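Local coordinates for protein flavodoxin (Methanosarcina acetivorans C2A, PDB 5WID) that binds flavin mononucleotide and, as expected of the flavodoxin family, probably carries electrons between redox partners, at residues M17-V30 with C130-K142. Numbering follows the deposited sequence.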
loop_
_atom_site.group_PDB
_atom_site.type_symbol
_atom_site.label_atom_id
_atom_site.label_comp_id
_atom_site.label_asym_id
_atom_site.label_seq_id
_atom_site.Cartn_x
_atom_site.Cartn_y
_atom_site.Cartn_z
ATOM N N MET A 17 -8.135 -2.036 5.474
ATOM C CA MET A 17 -6.724 -1.957 5.854
ATOM C C MET A 17 -6.125 -0.631 5.418
ATOM O O MET A 17 -5.417 0.029 6.186
ATOM C CB MET A 17 -5.936 -3.108 5.219
ATOM C CG MET A 17 -6.345 -4.475 5.732
ATOM S SD MET A 17 -5.406 -5.782 4.913
ATOM C CE MET A 17 -3.737 -5.512 5.544
ATOM N N ALA A 18 -6.400 -0.243 4.172
ATOM C CA ALA A 18 -5.828 0.977 3.606
ATOM C C ALA A 18 -6.242 2.202 4.402
ATOM O O ALA A 18 -5.425 3.099 4.657
ATOM C CB ALA A 18 -6.265 1.123 2.143
ATOM N N GLU A 19 -7.513 2.270 4.795
ATOM C CA GLU A 19 -7.974 3.429 5.547
ATOM C C GLU A 19 -7.325 3.501 6.915
ATOM O O GLU A 19 -7.028 4.602 7.400
ATOM C CB GLU A 19 -9.494 3.392 5.657
ATOM C CG GLU A 19 -10.086 3.629 4.280
ATOM C CD GLU A 19 -11.551 3.351 4.170
ATOM O OE1 GLU A 19 -12.137 2.789 5.115
ATOM O OE2 GLU A 19 -12.113 3.707 3.111
ATOM N N ALA A 20 -7.067 2.348 7.535
ATOM C CA ALA A 20 -6.399 2.351 8.835
ATOM C C ALA A 20 -4.928 2.740 8.704
ATOM O O ALA A 20 -4.393 3.439 9.574
ATOM C CB ALA A 20 -6.535 0.986 9.512
ATOM N N ILE A 21 -4.257 2.290 7.636
ATOM C CA ILE A 21 -2.889 2.750 7.376
ATOM C C ILE A 21 -2.874 4.267 7.239
ATOM O O ILE A 21 -2.030 4.953 7.826
ATOM C CB ILE A 21 -2.310 2.078 6.118
ATOM C CG1 ILE A 21 -2.095 0.579 6.345
ATOM C CG2 ILE A 21 -0.986 2.732 5.720
ATOM C CD1 ILE A 21 -1.843 -0.184 5.016
ATOM N N GLY A 22 -3.814 4.808 6.456
ATOM C CA GLY A 22 -3.892 6.251 6.300
ATOM C C GLY A 22 -4.134 6.971 7.613
ATOM O O GLY A 22 -3.549 8.029 7.867
ATOM N N ASN A 23 -4.995 6.406 8.468
ATOM C CA ASN A 23 -5.229 6.990 9.784
ATOM C C ASN A 23 -3.933 7.065 10.581
ATOM O O ASN A 23 -3.679 8.056 11.281
ATOM C CB ASN A 23 -6.285 6.163 10.521
ATOM C CG ASN A 23 -6.563 6.662 11.925
ATOM O OD1 ASN A 23 -5.984 6.178 12.896
ATOM N ND2 ASN A 23 -7.479 7.614 12.042
ATOM N N GLY A 24 -3.105 6.021 10.498
ATOM C CA GLY A 24 -1.831 6.051 11.197
ATOM C C GLY A 24 -0.897 7.114 10.645
ATOM O O GLY A 24 -0.203 7.797 11.403
ATOM N N ILE A 25 -0.866 7.272 9.317
ATOM C CA ILE A 25 -0.034 8.318 8.720
ATOM C C ILE A 25 -0.523 9.693 9.165
ATOM O O ILE A 25 0.271 10.554 9.573
ATOM C CB ILE A 25 -0.018 8.196 7.184
ATOM C CG1 ILE A 25 0.635 6.886 6.741
ATOM C CG2 ILE A 25 0.726 9.382 6.536
ATOM C CD1 ILE A 25 0.389 6.560 5.279
ATOM N N GLU A 26 -1.844 9.913 9.111
ATOM C CA GLU A 26 -2.419 11.182 9.582
ATOM C C GLU A 26 -2.021 11.480 11.019
ATOM O O GLU A 26 -1.771 12.640 11.378
ATOM C CB GLU A 26 -3.950 11.148 9.506
ATOM C CG GLU A 26 -4.550 11.330 8.139
ATOM C CD GLU A 26 -6.041 11.009 8.105
ATOM O OE1 GLU A 26 -6.616 10.657 9.162
ATOM O OE2 GLU A 26 -6.638 11.100 7.013
ATOM N N SER A 27 -2.011 10.451 11.872
ATOM C CA SER A 27 -1.771 10.649 13.296
ATOM C C SER A 27 -0.396 11.238 13.580
ATOM O O SER A 27 -0.174 11.766 14.677
ATOM C CB SER A 27 -1.948 9.329 14.057
ATOM O OG SER A 27 -0.815 8.481 13.929
ATOM N N LYS A 28 0.527 11.167 12.620
ATOM C CA LYS A 28 1.861 11.731 12.774
ATOM C C LYS A 28 2.039 13.008 11.963
ATOM O O LYS A 28 3.174 13.426 11.712
ATOM C CB LYS A 28 2.920 10.696 12.392
ATOM C CG LYS A 28 2.863 9.413 13.210
ATOM C CD LYS A 28 2.645 9.695 14.682
ATOM C CE LYS A 28 3.956 9.834 15.408
ATOM N NZ LYS A 28 3.778 9.782 16.885
ATOM N N ASN A 29 0.935 13.611 11.519
ATOM C CA ASN A 29 0.943 14.894 10.811
ATOM C C ASN A 29 1.729 14.841 9.503
ATOM O O ASN A 29 2.423 15.788 9.127
ATOM C CB ASN A 29 1.463 16.009 11.716
ATOM C CG ASN A 29 0.384 16.557 12.609
ATOM O OD1 ASN A 29 0.265 16.165 13.769
ATOM N ND2 ASN A 29 -0.435 17.451 12.063
ATOM N N VAL A 30 1.606 13.731 8.786
ATOM C CA VAL A 30 2.055 13.628 7.406
ATOM C C VAL A 30 0.810 13.616 6.532
ATOM O O VAL A 30 -0.158 12.915 6.844
ATOM C CB VAL A 30 2.919 12.371 7.189
ATOM C CG1 VAL A 30 3.142 12.106 5.715
ATOM C CG2 VAL A 30 4.251 12.527 7.923
ATOM N N CYS A 130 -2.571 -2.251 11.109
ATOM C CA CYS A 130 -2.551 -1.378 9.943
ATOM C C CYS A 130 -2.177 0.043 10.333
ATOM O O CYS A 130 -1.341 0.678 9.681
ATOM C CB CYS A 130 -3.920 -1.405 9.257
ATOM S SG CYS A 130 -4.323 -3.036 8.556
ATOM N N LYS A 131 -2.797 0.562 11.397
ATOM C CA LYS A 131 -2.450 1.896 11.882
ATOM C C LYS A 131 -0.963 2.007 12.212
ATOM O O LYS A 131 -0.330 3.031 11.918
ATOM C CB LYS A 131 -3.301 2.244 13.107
ATOM C CG LYS A 131 -3.111 3.686 13.568
ATOM C CD LYS A 131 -4.038 4.048 14.724
ATOM C CE LYS A 131 -3.771 5.475 15.195
ATOM N NZ LYS A 131 -4.664 5.833 16.331
ATOM N N ARG A 132 -0.396 0.973 12.838
ATOM C CA ARG A 132 1.030 0.968 13.166
ATOM C C ARG A 132 1.890 1.025 11.905
ATOM O O ARG A 132 2.896 1.737 11.871
ATOM C CB ARG A 132 1.352 -0.276 14.005
ATOM C CG ARG A 132 2.826 -0.575 14.339
ATOM C CD ARG A 132 3.709 0.647 14.493
ATOM N NE ARG A 132 3.427 1.380 15.702
ATOM C CZ ARG A 132 4.133 2.426 16.111
ATOM N NH1 ARG A 132 5.131 2.903 15.382
ATOM N NH2 ARG A 132 3.804 3.020 17.234
ATOM N N LEU A 133 1.522 0.282 10.857
ATOM C CA LEU A 133 2.260 0.410 9.600
ATOM C C LEU A 133 2.220 1.850 9.093
ATOM O O LEU A 133 3.236 2.379 8.627
ATOM C CB LEU A 133 1.710 -0.565 8.545
ATOM C CG LEU A 133 2.331 -0.418 7.148
ATOM C CD1 LEU A 133 3.851 -0.657 7.165
ATOM C CD2 LEU A 133 1.653 -1.380 6.170
ATOM N N GLY A 134 1.068 2.517 9.220
ATOM C CA GLY A 134 0.971 3.902 8.783
ATOM C C GLY A 134 1.816 4.841 9.625
ATOM O O GLY A 134 2.488 5.729 9.090
ATOM N N ILE A 135 1.815 4.648 10.950
ATOM C CA ILE A 135 2.708 5.429 11.809
ATOM C C ILE A 135 4.149 5.247 11.359
ATOM O O ILE A 135 4.904 6.221 11.224
ATOM C CB ILE A 135 2.536 5.030 13.290
ATOM C CG1 ILE A 135 1.166 5.474 13.816
ATOM C CG2 ILE A 135 3.666 5.630 14.144
ATOM C CD1 ILE A 135 0.776 4.816 15.153
ATOM N N ASP A 136 4.550 3.992 11.108
ATOM C CA ASP A 136 5.921 3.726 10.680
ATOM C C ASP A 136 6.231 4.416 9.357
ATOM O O ASP A 136 7.334 4.944 9.170
ATOM C CB ASP A 136 6.173 2.218 10.551
ATOM C CG ASP A 136 6.164 1.482 11.888
ATOM O OD1 ASP A 136 6.245 2.127 12.962
ATOM O OD2 ASP A 136 6.082 0.231 11.851
ATOM N N ILE A 137 5.285 4.395 8.414
ATOM C CA ILE A 137 5.492 5.082 7.137
ATOM C C ILE A 137 5.711 6.572 7.368
ATOM O O ILE A 137 6.628 7.182 6.802
ATOM C CB ILE A 137 4.307 4.837 6.187
ATOM C CG1 ILE A 137 4.256 3.375 5.729
ATOM C CG2 ILE A 137 4.419 5.753 4.964
ATOM C CD1 ILE A 137 2.933 3.033 5.005
ATOM N N ALA A 138 4.866 7.184 8.196
ATOM C CA ALA A 138 5.013 8.609 8.472
ATOM C C ALA A 138 6.370 8.916 9.097
ATOM O O ALA A 138 7.022 9.901 8.731
ATOM C CB ALA A 138 3.878 9.081 9.384
ATOM N N GLU A 139 6.823 8.078 10.031
ATOM C CA GLU A 139 8.109 8.336 10.676
ATOM C C GLU A 139 9.256 8.203 9.687
ATOM O O GLU A 139 10.230 8.967 9.746
ATOM C CB GLU A 139 8.294 7.388 11.859
ATOM C CG GLU A 139 7.411 7.741 13.055
ATOM C CD GLU A 139 7.642 9.168 13.535
ATOM O OE1 GLU A 139 8.809 9.620 13.543
ATOM O OE2 GLU A 139 6.659 9.847 13.889
ATOM N N LYS A 140 9.155 7.243 8.768
ATOM C CA LYS A 140 10.163 7.095 7.724
ATOM C C LYS A 140 10.190 8.314 6.812
ATOM O O LYS A 140 11.268 8.814 6.460
ATOM C CB LYS A 140 9.886 5.821 6.921
ATOM C CG LYS A 140 11.003 5.400 5.984
ATOM C CD LYS A 140 12.213 4.894 6.745
ATOM C CE LYS A 140 11.990 3.475 7.243
ATOM N NZ LYS A 140 13.224 2.914 7.868
ATOM N N VAL A 141 9.009 8.807 6.424
ATOM C CA VAL A 141 8.925 10.008 5.593
ATOM C C VAL A 141 9.594 11.185 6.291
ATOM O O VAL A 141 10.408 11.905 5.698
ATOM C CB VAL A 141 7.455 10.319 5.253
ATOM C CG1 VAL A 141 7.311 11.735 4.697
ATOM C CG2 VAL A 141 6.922 9.306 4.258
ATOM N N LYS A 142 9.261 11.395 7.564
ATOM C CA LYS A 142 9.790 12.550 8.281
ATOM C C LYS A 142 11.281 12.416 8.540
ATOM O O LYS A 142 11.987 13.428 8.618
ATOM C CB LYS A 142 9.027 12.743 9.593
ATOM C CG LYS A 142 7.555 13.087 9.373
ATOM C CD LYS A 142 6.914 13.692 10.602
ATOM C CE LYS A 142 6.731 12.660 11.698
ATOM N NZ LYS A 142 5.876 13.188 12.799
HETATM O O HOH W 1 -6.986 6.006 15.384
#
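The side chain of Ile21 packs as a knob into a hole formed by Cys130, Leu133, Gly134 and Ile137. Its CG1, anti to its own carbonyl carbon (chi1 -68°), lies 3.4 Å from Cys130 O and carries CD1 alongside Leu133 CD2, while CG2 touches CD1 of Ile137, the two side chains crossing at a slant. Next to this knob the contact illustrates how glycines bring two helices together. Gly24 and Gly134 face each other, and because neither carries a CB, which would collide with the opposing backbone, the axes can close to 6.3 Å at a crossing angle of -43°. At this separation backbone CA-H groups point at carbonyls in both directions: Gly134 CA is 3.3 Å from Ile21 O, and Gly24 CA meets Lys131 O, with Ala20 O and Cys130 O engaged likewise. Cys130 puts its SG against Met17 and its CB against the methyl of Ala20. Towards solvent the contact turns polar. Lys131, fully extended, slants past Asn23 and shares a water with it, Asn23 OD1 accepting from the water and Lys131 NZ donating to it. Farther along the chain, Lys28 CB rests 3.5 Å from Ala138 CB, and bends at chi2 and chi3 lay its CE beside Glu139 OE2, with Lys28 NZ itself staying 4.2 Å from Glu139 OE2, too far for a salt bridge. Shortening this side chain to an alanine would probably cost Glu139 one of its two nearby cations and uncover Ile135 CG2. Lys142 NZ donates to Lys28 O at 2.9 Å, tilted 15° from the carbonyl plane, and its CG packs on Val30. In this flavodoxin fold both helices lie on the same side of the largely parallel sheet: Ile25 reaches strand 2-8, Ile21 strand 83-90, and Cys130 and Ile137 strand 110-119.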